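Long-range contacts in putative histidinol-phosphate aminotransferase (Erwinia carotovora atroseptica, PDB 3LY1), which probably catalyses pyridoxal-phosphate-dependent transamination, as expected of a histidinol-phosphate aminotransferase-like enzyme: residues I97-Y102 and F321-N326; T117-L122 and E130-A135; P150-G155 and G292-H297. All coordinates share one frame; numbering follows the deposited sequence. Where two conformers were deposited one is given.

Interaction 1. Residues I97-Y102 and F321-N326; sequences IPELTY and FPPADN. With PLP (pyridoxal-5'-phosphate), chain E; EDO (1,2-ethanediol), chain G.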
loop_
_atom_site.group_PDB
_atom_site.type_symbol
_atom_site.label_atom_id
_atom_site.label_comp_id
_atom_site.label_asym_id
_atom_site.label_seq_id
_atom_site.Cartn_x
_atom_site.Cartn_y
_atom_site.Cartn_z
ATOM N N ILE A 97 -21.447 2.065 -14.478
ATOM C CA ILE A 97 -21.779 1.865 -13.051
ATOM C C ILE A 97 -23.250 2.240 -12.808
ATOM O O ILE A 97 -23.832 3.105 -13.554
ATOM C CB ILE A 97 -20.907 2.735 -12.090
ATOM C CG1 ILE A 97 -20.616 4.140 -12.667
ATOM C CG2 ILE A 97 -19.552 2.003 -11.720
ATOM C CD1 ILE A 97 -20.120 5.189 -11.593
ATOM N N PRO A 98 -23.839 1.660 -11.773
ATOM C CA PRO A 98 -25.077 2.162 -11.167
ATOM C C PRO A 98 -24.824 3.552 -10.616
ATOM O O PRO A 98 -23.701 3.841 -10.206
ATOM C CB PRO A 98 -25.357 1.170 -10.020
ATOM C CG PRO A 98 -24.506 -0.018 -10.309
ATOM C CD PRO A 98 -23.292 0.530 -10.987
ATOM N N GLU A 99 -25.845 4.395 -10.604
ATOM C CA GLU A 99 -25.675 5.785 -10.226
ATOM C C GLU A 99 -25.285 5.887 -8.747
ATOM O O GLU A 99 -24.571 6.829 -8.364
ATOM C CB GLU A 99 -26.945 6.594 -10.516
ATOM C CG GLU A 99 -26.821 8.061 -10.173
ATOM C CD GLU A 99 -27.933 8.905 -10.749
ATOM O OE1 GLU A 99 -28.901 8.341 -11.318
ATOM O OE2 GLU A 99 -27.829 10.142 -10.611
ATOM N N LEU A 100 -25.758 4.938 -7.941
ATOM C CA LEU A 100 -25.551 4.934 -6.473
ATOM C C LEU A 100 -24.761 3.679 -6.059
ATOM O O LEU A 100 -25.307 2.578 -5.899
ATOM C CB LEU A 100 -26.875 4.976 -5.700
ATOM C CG LEU A 100 -26.805 5.082 -4.142
ATOM C CD1 LEU A 100 -26.314 6.488 -3.737
ATOM C CD2 LEU A 100 -28.155 4.767 -3.459
ATOM N N THR A 101 -23.459 3.865 -5.893
ATOM C CA THR A 101 -22.555 2.800 -5.572
ATOM C C THR A 101 -21.256 3.341 -4.928
ATOM O O THR A 101 -21.156 4.530 -4.618
ATOM C CB THR A 101 -22.258 1.936 -6.862
ATOM O OG1 THR A 101 -21.677 0.705 -6.448
ATOM C CG2 THR A 101 -21.301 2.635 -7.889
ATOM N N TYR A 102 -20.273 2.476 -4.705
ATOM C CA TYR A 102 -18.999 2.878 -4.096
ATOM C C TYR A 102 -18.190 3.726 -5.091
ATOM O O TYR A 102 -17.944 3.285 -6.227
ATOM C CB TYR A 102 -18.220 1.644 -3.648
ATOM C CG TYR A 102 -17.014 1.968 -2.801
ATOM C CD1 TYR A 102 -17.155 2.616 -1.559
ATOM C CD2 TYR A 102 -15.738 1.640 -3.229
ATOM C CE1 TYR A 102 -16.056 2.924 -0.789
ATOM C CE2 TYR A 102 -14.633 1.953 -2.475
ATOM C CZ TYR A 102 -14.789 2.578 -1.246
ATOM O OH TYR A 102 -13.680 2.848 -0.474
ATOM N N PHE A 321 -24.885 10.449 0.668
ATOM C CA PHE A 321 -24.709 9.682 -0.559
ATOM C C PHE A 321 -25.669 10.167 -1.657
ATOM O O PHE A 321 -26.665 9.508 -1.956
ATOM C CB PHE A 321 -24.908 8.176 -0.279
ATOM C CG PHE A 321 -23.896 7.600 0.688
ATOM C CD1 PHE A 321 -22.646 7.188 0.243
ATOM C CD2 PHE A 321 -24.176 7.511 2.036
ATOM C CE1 PHE A 321 -21.689 6.681 1.141
ATOM C CE2 PHE A 321 -23.233 7.001 2.925
ATOM C CZ PHE A 321 -21.976 6.601 2.461
ATOM N N PRO A 322 -25.390 11.346 -2.254
ATOM C CA PRO A 322 -26.211 11.733 -3.404
ATOM C C PRO A 322 -26.156 10.659 -4.508
ATOM O O PRO A 322 -25.147 9.943 -4.634
ATOM C CB PRO A 322 -25.610 13.081 -3.859
ATOM C CG PRO A 322 -24.197 13.072 -3.375
ATOM C CD PRO A 322 -24.254 12.254 -2.047
ATOM N N PRO A 323 -27.248 10.506 -5.276
ATOM C CA PRO A 323 -28.494 11.279 -5.298
ATOM C C PRO A 323 -29.589 10.852 -4.294
ATOM O O PRO A 323 -30.702 11.388 -4.351
ATOM C CB PRO A 323 -29.001 11.039 -6.718
ATOM C CG PRO A 323 -28.564 9.620 -6.962
ATOM C CD PRO A 323 -27.188 9.561 -6.403
ATOM N N ALA A 324 -29.283 9.937 -3.376
ATOM C CA ALA A 324 -30.268 9.499 -2.379
ATOM C C ALA A 324 -30.231 10.467 -1.203
ATOM O O ALA A 324 -29.781 10.128 -0.102
ATOM C CB ALA A 324 -29.967 8.100 -1.922
ATOM N N ASP A 325 -30.711 11.682 -1.435
ATOM C CA ASP A 325 -30.469 12.785 -0.510
ATOM C C ASP A 325 -31.230 12.678 0.805
ATOM O O ASP A 325 -30.869 13.352 1.756
ATOM C CB ASP A 325 -30.817 14.136 -1.150
ATOM C CG ASP A 325 -30.028 14.402 -2.438
ATOM O OD1 ASP A 325 -28.856 13.976 -2.534
ATOM O OD2 ASP A 325 -30.607 15.041 -3.343
ATOM N N ASN A 326 -32.298 11.894 0.824
ATOM C CA ASN A 326 -33.143 11.773 2.014
ATOM C C ASN A 326 -32.950 10.413 2.702
ATOM O O ASN A 326 -33.865 9.906 3.366
ATOM C CB ASN A 326 -34.629 12.005 1.662
ATOM C CG ASN A 326 -34.911 13.408 1.099
ATOM O OD1 ASN A 326 -34.070 14.304 1.159
ATOM N ND2 ASN A 326 -36.109 13.589 0.548
HETATM N N1 PLP E . -15.065 -1.864 -1.695
HETATM C C2 PLP E . -16.179 -1.449 -0.995
HETATM C C2A PLP E . -17.543 -1.756 -1.560
HETATM C C3 PLP E . -15.995 -0.731 0.187
HETATM O O3 PLP E . -17.091 -0.305 0.866
HETATM C C4 PLP E . -14.688 -0.448 0.644
HETATM C C4A PLP E . -14.469 0.208 1.983
HETATM O O4A PLP E . -15.111 1.227 2.182
HETATM C C5 PLP E . -13.572 -0.870 -0.087
HETATM C C6 PLP E . -13.799 -1.571 -1.273
HETATM C C5A PLP E . -12.152 -0.581 0.348
HETATM O O4P PLP E . -11.780 -1.166 1.610
HETATM P P PLP E . -10.277 -1.617 1.901
HETATM O O1P PLP E . -9.281 -0.765 1.178
HETATM O O2P PLP E . -10.283 -3.051 1.443
HETATM O O3P PLP E . -10.209 -1.486 3.413
HETATM C C1 EDO G . -20.703 6.260 -7.650
HETATM O O1 EDO G . -19.534 6.684 -8.369
HETATM C C2 EDO G . -21.152 7.214 -6.523
HETATM O O2 EDO G . -22.572 7.018 -6.222
#
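Leu100 and Pro323 are the nearest pair by CA atoms, 7.1 Å apart, and the contact is made by side chains of 97-102 against backbone and side chains of 321-326. The fold is that of a class I/II aminotransferase, built round a mixed seven-stranded sheet. Segment 97-102 holds the last residues of strand 94-98 and the loop after it, which runs into the cofactor site. Segment 321-326 is the loop ahead of strand 327-331, with a cis peptide bond before Pro323 and an inverse gamma turn centred on Ala324.

Leu100 carries most of the contact, and its two methyls divide the work. Leu100 CD1 lies 3.5 Å from Phe321 O. The same methyl also touches Pro322 O, Phe321 CB and Pro323 CD. Leu100 CD2 reaches Ala324 CB at 4.1 Å. The side chain leaves the backbone with CG anti to N (chi1 -176°), which carries the branch toward segment 321-326. Phe296 of strand 294-298 touches Leu100, Phe321 and Ala324, and links the three apolar side chains.

Glu99 lies at the outer margin. In the conformer given, one of two, its extended chain crosses the exposed Pro323 ring at a slant, in van der Waals contact.

The same loop also serves two bound groups. A 1,2-ethanediol, probably from the crystallisation liquor, gives a hydrogen bond from its O2 to Glu99 O. The same O2 accepts a long, nearly straight one from Thr101 N (171°). Tyr102 takes no part in the contact with 321-326 and belongs to the cofactor pocket. PLP C3 lies over one face of the Tyr102 ring, 3.7 Å above its plane, and Tyr102 OH is 3.4 Å from PLP O4A.

Interaction 2. Residues T117-L122 and E130-A135; sequences TKVKML and EGLKAA
Thr117 begins the contact by placing its methyl CG2 4.0 Å from Ala135 CB. It belongs to strand 115-119, an outermost strand of the mixed seven-stranded sheet within this chain, and helix 129-137 packs on a face of the sheet at this outer strand. The loop after the strand turns the chain back, so this is a beta-alpha unit of the aminotransferase fold. The axes of strand 117-119 and helix 130-135 run nearly antiparallel, at 156°, and come within 8.7 Å of each other.

Lys118 points away from the helix. Its NZ makes a salt bridge with Glu106.

Val119 is the centre of the contact. CG1 is anti to the backbone N (chi1 177°) and lies directly on the backbone of Gly131, with Val119 CG1 3.9 Å from both Gly131 CA and Gly131 C. This is where the chains come nearest, with the CA atoms of Val119 and Gly131 6.3 Å apart. The other methyl, CG2, meets the tip of Leu132, and Val119 CG2 also reaches Ala135 CB, at 4.2 Å. The Val119 and Leu132 side chains meet at a slant.

Beyond Val119 the chain leaves the helix. Met121, present as selenomethionine, packs on Pro98 and Phe127.

The helix side is fastened to the sheet at more than one strand. Leu132 and Ala135 both touch Val96 of the neighbouring strand 94-98, and Trp166 of helix 160-168 touches Leu132. Within the contact itself, Leu132 CD2 lies 3.8 Å from Val119 CG2.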
loop_
_atom_site.group_PDB
_atom_site.type_symbol
_atom_site.label_atom_id
_atom_site.label_comp_id
_atom_site.label_asym_id
_atom_site.label_seq_id
_atom_site.Cartn_x
_atom_site.Cartn_y
_atom_site.Cartn_z
ATOM N N THR A 117 -20.320 6.404 -17.310
ATOM C CA THR A 117 -21.701 6.217 -17.723
ATOM C C THR A 117 -22.475 5.641 -16.543
ATOM O O THR A 117 -22.317 4.461 -16.198
ATOM C CB THR A 117 -21.773 5.295 -18.973
ATOM O OG1 THR A 117 -21.065 5.907 -20.061
ATOM C CG2 THR A 117 -23.236 5.041 -19.405
ATOM N N LYS A 118 -23.283 6.486 -15.901
ATOM C CA LYS A 118 -24.054 6.094 -14.737
ATOM C C LYS A 118 -25.477 5.755 -15.164
ATOM O O LYS A 118 -26.086 6.493 -15.950
ATOM C CB LYS A 118 -24.094 7.222 -13.695
ATOM C CG LYS A 118 -22.790 7.460 -12.983
ATOM C CD LYS A 118 -22.912 8.648 -12.006
ATOM C CE LYS A 118 -21.537 9.057 -11.541
ATOM N NZ LYS A 118 -21.605 10.025 -10.427
ATOM N N VAL A 119 -25.976 4.625 -14.673
ATOM C CA VAL A 119 -27.300 4.133 -14.972
ATOM C C VAL A 119 -28.188 4.299 -13.740
ATOM O O VAL A 119 -27.881 3.800 -12.643
ATOM C CB VAL A 119 -27.256 2.642 -15.404
ATOM C CG1 VAL A 119 -28.675 2.106 -15.645
ATOM C CG2 VAL A 119 -26.350 2.489 -16.632
ATOM N N LYS A 120 -29.289 5.015 -13.938
ATOM C CA LYS A 120 -30.223 5.327 -12.856
ATOM C C LYS A 120 -30.648 4.046 -12.140
ATOM O O LYS A 120 -30.796 3.008 -12.765
ATOM C CB LYS A 120 -31.420 6.094 -13.422
ATOM C CG LYS A 120 -32.386 6.659 -12.384
ATOM C CD LYS A 120 -33.607 7.328 -13.050
ATOM C CE LYS A 120 -34.538 7.968 -11.998
ATOM N NZ LYS A 120 -35.019 9.316 -12.467
HETATM N N MSE A 121 -30.785 4.102 -10.823
HETATM C CA MSE A 121 -31.287 2.959 -10.073
HETATM C C MSE A 121 -32.773 2.703 -10.409
HETATM O O MSE A 121 -33.492 3.623 -10.838
HETATM C CB MSE A 121 -31.186 3.189 -8.563
HETATM C CG MSE A 121 -29.787 3.579 -8.058
HETATM SE SE MSE A 121 -28.307 2.503 -8.680
HETATM C CE MSE A 121 -28.287 1.197 -7.261
ATOM N N LEU A 122 -33.210 1.459 -10.250
ATOM C CA LEU A 122 -34.629 1.127 -10.383
ATOM C C LEU A 122 -35.374 1.755 -9.223
ATOM O O LEU A 122 -34.748 2.187 -8.248
ATOM C CB LEU A 122 -34.872 -0.398 -10.444
ATOM C CG LEU A 122 -34.305 -1.041 -11.723
ATOM C CD1 LEU A 122 -34.571 -2.520 -11.731
ATOM C CD2 LEU A 122 -34.835 -0.387 -13.017
ATOM N N GLU A 130 -30.502 -4.490 -16.781
ATOM C CA GLU A 130 -30.795 -4.286 -18.213
ATOM C C GLU A 130 -30.251 -2.946 -18.729
ATOM O O GLU A 130 -29.699 -2.882 -19.838
ATOM C CB GLU A 130 -32.271 -4.441 -18.533
ATOM C CG GLU A 130 -32.840 -5.860 -18.346
ATOM C CD GLU A 130 -32.112 -6.950 -19.177
ATOM O OE1 GLU A 130 -31.650 -6.668 -20.306
ATOM O OE2 GLU A 130 -32.007 -8.096 -18.688
ATOM N N GLY A 131 -30.336 -1.902 -17.918
ATOM C CA GLY A 131 -29.746 -0.600 -18.280
ATOM C C GLY A 131 -28.225 -0.624 -18.398
ATOM O O GLY A 131 -27.657 -0.021 -19.279
ATOM N N LEU A 132 -27.574 -1.334 -17.492
ATOM C CA LEU A 132 -26.121 -1.499 -17.510
ATOM C C LEU A 132 -25.682 -2.308 -18.741
ATOM O O LEU A 132 -24.725 -1.951 -19.423
ATOM C CB LEU A 132 -25.641 -2.162 -16.207
ATOM C CG LEU A 132 -25.875 -1.347 -14.916
ATOM C CD1 LEU A 132 -26.037 -2.211 -13.672
ATOM C CD2 LEU A 132 -24.775 -0.328 -14.713
ATOM N N LYS A 133 -26.378 -3.400 -19.021
ATOM C CA LYS A 133 -26.120 -4.170 -20.237
ATOM C C LYS A 133 -26.246 -3.310 -21.475
ATOM O O LYS A 133 -25.426 -3.421 -22.350
ATOM C CB LYS A 133 -27.096 -5.297 -20.414
ATOM C CG LYS A 133 -26.985 -6.445 -19.480
ATOM C CD LYS A 133 -28.134 -7.397 -19.864
ATOM C CE LYS A 133 -28.177 -8.627 -19.004
ATOM N NZ LYS A 133 -29.286 -9.552 -19.441
ATOM N N ALA A 134 -27.306 -2.509 -21.545
ATOM C CA ALA A 134 -27.590 -1.639 -22.709
ATOM C C ALA A 134 -26.498 -0.561 -22.882
ATOM O O ALA A 134 -26.139 -0.173 -24.014
ATOM C CB ALA A 134 -28.989 -0.989 -22.553
ATOM N N ALA A 135 -25.989 -0.060 -21.769
ATOM C CA ALA A 135 -24.926 0.957 -21.779
ATOM C C ALA A 135 -23.656 0.400 -22.385
ATOM O O ALA A 135 -22.971 1.118 -23.130
ATOM C CB ALA A 135 -24.651 1.455 -20.361
#

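Interaction 3. Residues P150-G155 and G292-H297; sequences PNNPTG and GNFVFH. With PLP (pyridoxal-5'-phosphate), chain E.
The cofactor pocket of this aminotransferase is backed here by the loop 150-155, which packs on strand 294-298 of the small two-stranded sheet. Asn152 belongs to the pocket, and the contact is buried throughout.

Phe294 fits into the bend of the loop. Its ring edge faces two carbonyl oxygens near the ring plane: Asn151 O is 3.3 Å from Phe294 CZ, and Pro153 O is 3.3 Å from Phe294 CE2. The CG atom sits between the backbone N and the carbonyl carbon (chi1 52°), which turns the ring to the loop. Gly155 N, close by, is hydrogen-bonded to Asn151 O and closes the bend. Tyr182, another pocket residue, meets the Phe294 ring edge-to-face.

Phe296 lies alongside Pro153, the two side chains pointing the same way, with Pro153 CB 3.7 Å from Phe296 CE1. A cis peptide bond precedes this proline. One water accepts from Phe296 N and probably donates to Thr154 O, each at 2.9 Å.

Asn152 CB rests 4.0 Å from Phe294 CZ, so the phenyl ring backs the asparagine that binds the cofactor. Arg329 NH1 is hydrogen-bonded to Asn152 OD1, and this probably fixes which way the amide is turned. That leaves Asn152 ND2 to donate to PLP O3, at 2.8 Å and an N-H...O angle of 154°.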
loop_
_atom_site.group_PDB
_atom_site.type_symbol
_atom_site.label_atom_id
_atom_site.label_comp_id
_atom_site.label_asym_id
_atom_site.label_seq_id
_atom_site.Cartn_x
_atom_site.Cartn_y
_atom_site.Cartn_z
ATOM N N PRO A 150 -22.477 -7.310 -2.016
ATOM C CA PRO A 150 -23.537 -6.341 -1.711
ATOM C C PRO A 150 -23.102 -4.928 -1.989
ATOM O O PRO A 150 -21.951 -4.632 -1.793
ATOM C CB PRO A 150 -23.750 -6.516 -0.199
ATOM C CG PRO A 150 -23.309 -7.889 0.114
ATOM C CD PRO A 150 -22.178 -8.166 -0.860
ATOM N N ASN A 151 -24.008 -4.085 -2.458
ATOM C CA ASN A 151 -23.689 -2.701 -2.790
ATOM C C ASN A 151 -23.483 -1.877 -1.526
ATOM O O ASN A 151 -24.120 -2.126 -0.529
ATOM C CB ASN A 151 -24.794 -2.097 -3.671
ATOM C CG ASN A 151 -24.404 -0.754 -4.288
ATOM O OD1 ASN A 151 -23.249 -0.540 -4.678
ATOM N ND2 ASN A 151 -25.379 0.143 -4.404
ATOM N N ASN A 152 -22.621 -0.879 -1.633
ATOM C CA ASN A 152 -22.403 0.147 -0.620
ATOM C C ASN A 152 -22.753 1.402 -1.356
ATOM O O ASN A 152 -22.120 1.701 -2.380
ATOM C CB ASN A 152 -20.928 0.117 -0.155
ATOM C CG ASN A 152 -20.573 1.230 0.853
ATOM O OD1 ASN A 152 -21.438 1.971 1.308
ATOM N ND2 ASN A 152 -19.283 1.327 1.215
ATOM N N PRO A 153 -23.761 2.183 -0.872
ATOM C CA PRO A 153 -24.340 2.290 0.454
ATOM C C PRO A 153 -25.654 1.577 0.712
ATOM O O PRO A 153 -26.068 1.533 1.857
ATOM C CB PRO A 153 -24.565 3.804 0.577
ATOM C CG PRO A 153 -25.006 4.173 -0.779
ATOM C CD PRO A 153 -24.098 3.371 -1.684
ATOM N N THR A 154 -26.294 1.014 -0.318
ATOM C CA THR A 154 -27.672 0.508 -0.171
ATOM C C THR A 154 -27.737 -0.776 0.672
ATOM O O THR A 154 -28.734 -1.027 1.298
ATOM C CB THR A 154 -28.317 0.192 -1.526
ATOM O OG1 THR A 154 -27.512 -0.783 -2.222
ATOM C CG2 THR A 154 -28.494 1.476 -2.398
ATOM N N GLY A 155 -26.680 -1.584 0.644
ATOM C CA GLY A 155 -26.603 -2.874 1.357
ATOM C C GLY A 155 -27.206 -4.090 0.653
ATOM O O GLY A 155 -27.141 -5.201 1.163
ATOM N N GLY A 292 -24.942 -6.642 4.124
ATOM C CA GLY A 292 -23.613 -6.296 4.613
ATOM C C GLY A 292 -23.648 -5.962 6.114
ATOM O O GLY A 292 -24.480 -6.480 6.837
ATOM N N ASN A 293 -22.757 -5.076 6.557
ATOM C CA ASN A 293 -22.676 -4.653 7.971
ATOM C C ASN A 293 -23.130 -3.189 8.152
ATOM O O ASN A 293 -22.564 -2.427 8.944
ATOM C CB ASN A 293 -21.265 -4.935 8.548
ATOM C CG ASN A 293 -20.146 -4.142 7.872
ATOM O OD1 ASN A 293 -20.351 -3.511 6.845
ATOM N ND2 ASN A 293 -18.948 -4.171 8.479
ATOM N N PHE A 294 -24.168 -2.815 7.398
ATOM C CA PHE A 294 -24.749 -1.465 7.445
ATOM C C PHE A 294 -26.178 -1.479 6.890
ATOM O O PHE A 294 -26.554 -2.424 6.200
ATOM C CB PHE A 294 -23.918 -0.471 6.628
ATOM C CG PHE A 294 -23.645 -0.936 5.195
ATOM C CD1 PHE A 294 -22.567 -1.765 4.922
ATOM C CD2 PHE A 294 -24.451 -0.535 4.152
ATOM C CE1 PHE A 294 -22.301 -2.200 3.636
ATOM C CE2 PHE A 294 -24.190 -0.938 2.843
ATOM C CZ PHE A 294 -23.122 -1.790 2.589
ATOM N N VAL A 295 -26.966 -0.445 7.199
ATOM C CA VAL A 295 -28.347 -0.371 6.752
ATOM C C VAL A 295 -28.559 1.000 6.132
ATOM O O VAL A 295 -28.060 2.042 6.655
ATOM C CB VAL A 295 -29.351 -0.603 7.939
ATOM C CG1 VAL A 295 -30.857 -0.311 7.508
ATOM C CG2 VAL A 295 -29.205 -1.987 8.531
ATOM N N PHE A 296 -29.245 1.006 4.997
ATOM C CA PHE A 296 -29.578 2.234 4.316
ATOM C C PHE A 296 -31.054 2.451 4.606
ATOM O O PHE A 296 -31.876 1.593 4.315
ATOM C CB PHE A 296 -29.280 2.100 2.820
ATOM C CG PHE A 296 -29.035 3.410 2.100
ATOM C CD1 PHE A 296 -27.984 4.243 2.462
ATOM C CD2 PHE A 296 -29.792 3.741 0.981
ATOM C CE1 PHE A 296 -27.716 5.425 1.747
ATOM C CE2 PHE A 296 -29.525 4.935 0.256
ATOM C CZ PHE A 296 -28.497 5.757 0.643
ATOM N N HIS A 297 -31.384 3.553 5.267
ATOM C CA HIS A 297 -32.788 3.886 5.565
ATOM C C HIS A 297 -33.145 5.334 5.260
ATOM O O HIS A 297 -32.262 6.213 5.145
ATOM C CB HIS A 297 -33.173 3.509 6.987
ATOM C CG HIS A 297 -32.649 4.416 8.070
ATOM N ND1 HIS A 297 -33.298 5.572 8.449
ATOM C CD2 HIS A 297 -31.599 4.282 8.921
ATOM C CE1 HIS A 297 -32.661 6.121 9.480
ATOM N NE2 HIS A 297 -31.624 5.354 9.790
HETATM N N1 PLP E . -15.065 -1.864 -1.695
HETATM C C2 PLP E . -16.179 -1.449 -0.995
HETATM C C2A PLP E . -17.543 -1.756 -1.560
HETATM C C3 PLP E . -15.995 -0.731 0.187
HETATM O O3 PLP E . -17.091 -0.305 0.866
HETATM C C4 PLP E . -14.688 -0.448 0.644
HETATM C C4A PLP E . -14.469 0.208 1.983
HETATM O O4A PLP E . -15.111 1.227 2.182
HETATM C C5 PLP E . -13.572 -0.870 -0.087
HETATM C C6 PLP E . -13.799 -1.571 -1.273
HETATM C C5A PLP E . -12.152 -0.581 0.348
HETATM O O4P PLP E . -11.780 -1.166 1.610
HETATM P P PLP E . -10.277 -1.617 1.901
HETATM O O1P PLP E . -9.281 -0.765 1.178
HETATM O O2P PLP E . -10.283 -3.051 1.443
HETATM O O3P PLP E . -10.209 -1.486 3.413
HETATM O O HOH W 1 -29.767 -1.661 3.901
#

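Overall arrangement
Interaction 3 is the buried one, interaction 1 is partly buried, and interaction 2 lies at the surface. Interactions 1 and 2 share the large sheet: strands 94-98 and 115-119 are neighbours, joined by Ile97 O to Val119 N and Glu99 N to Val119 O. Interactions 1 and 3 both reach the cofactor, and Asn151 ties their loops together through Thr101 OG1 and Leu100 O. Interaction 2 lies away from the cofactor site. The chemistry follows the place in the fold. Aliphatic contacts make up interaction 2. In interaction 1 a leucine meets carbonyl oxygens and apolar side chains of a loop. Interaction 3 adds aromatic rings and a bridging water.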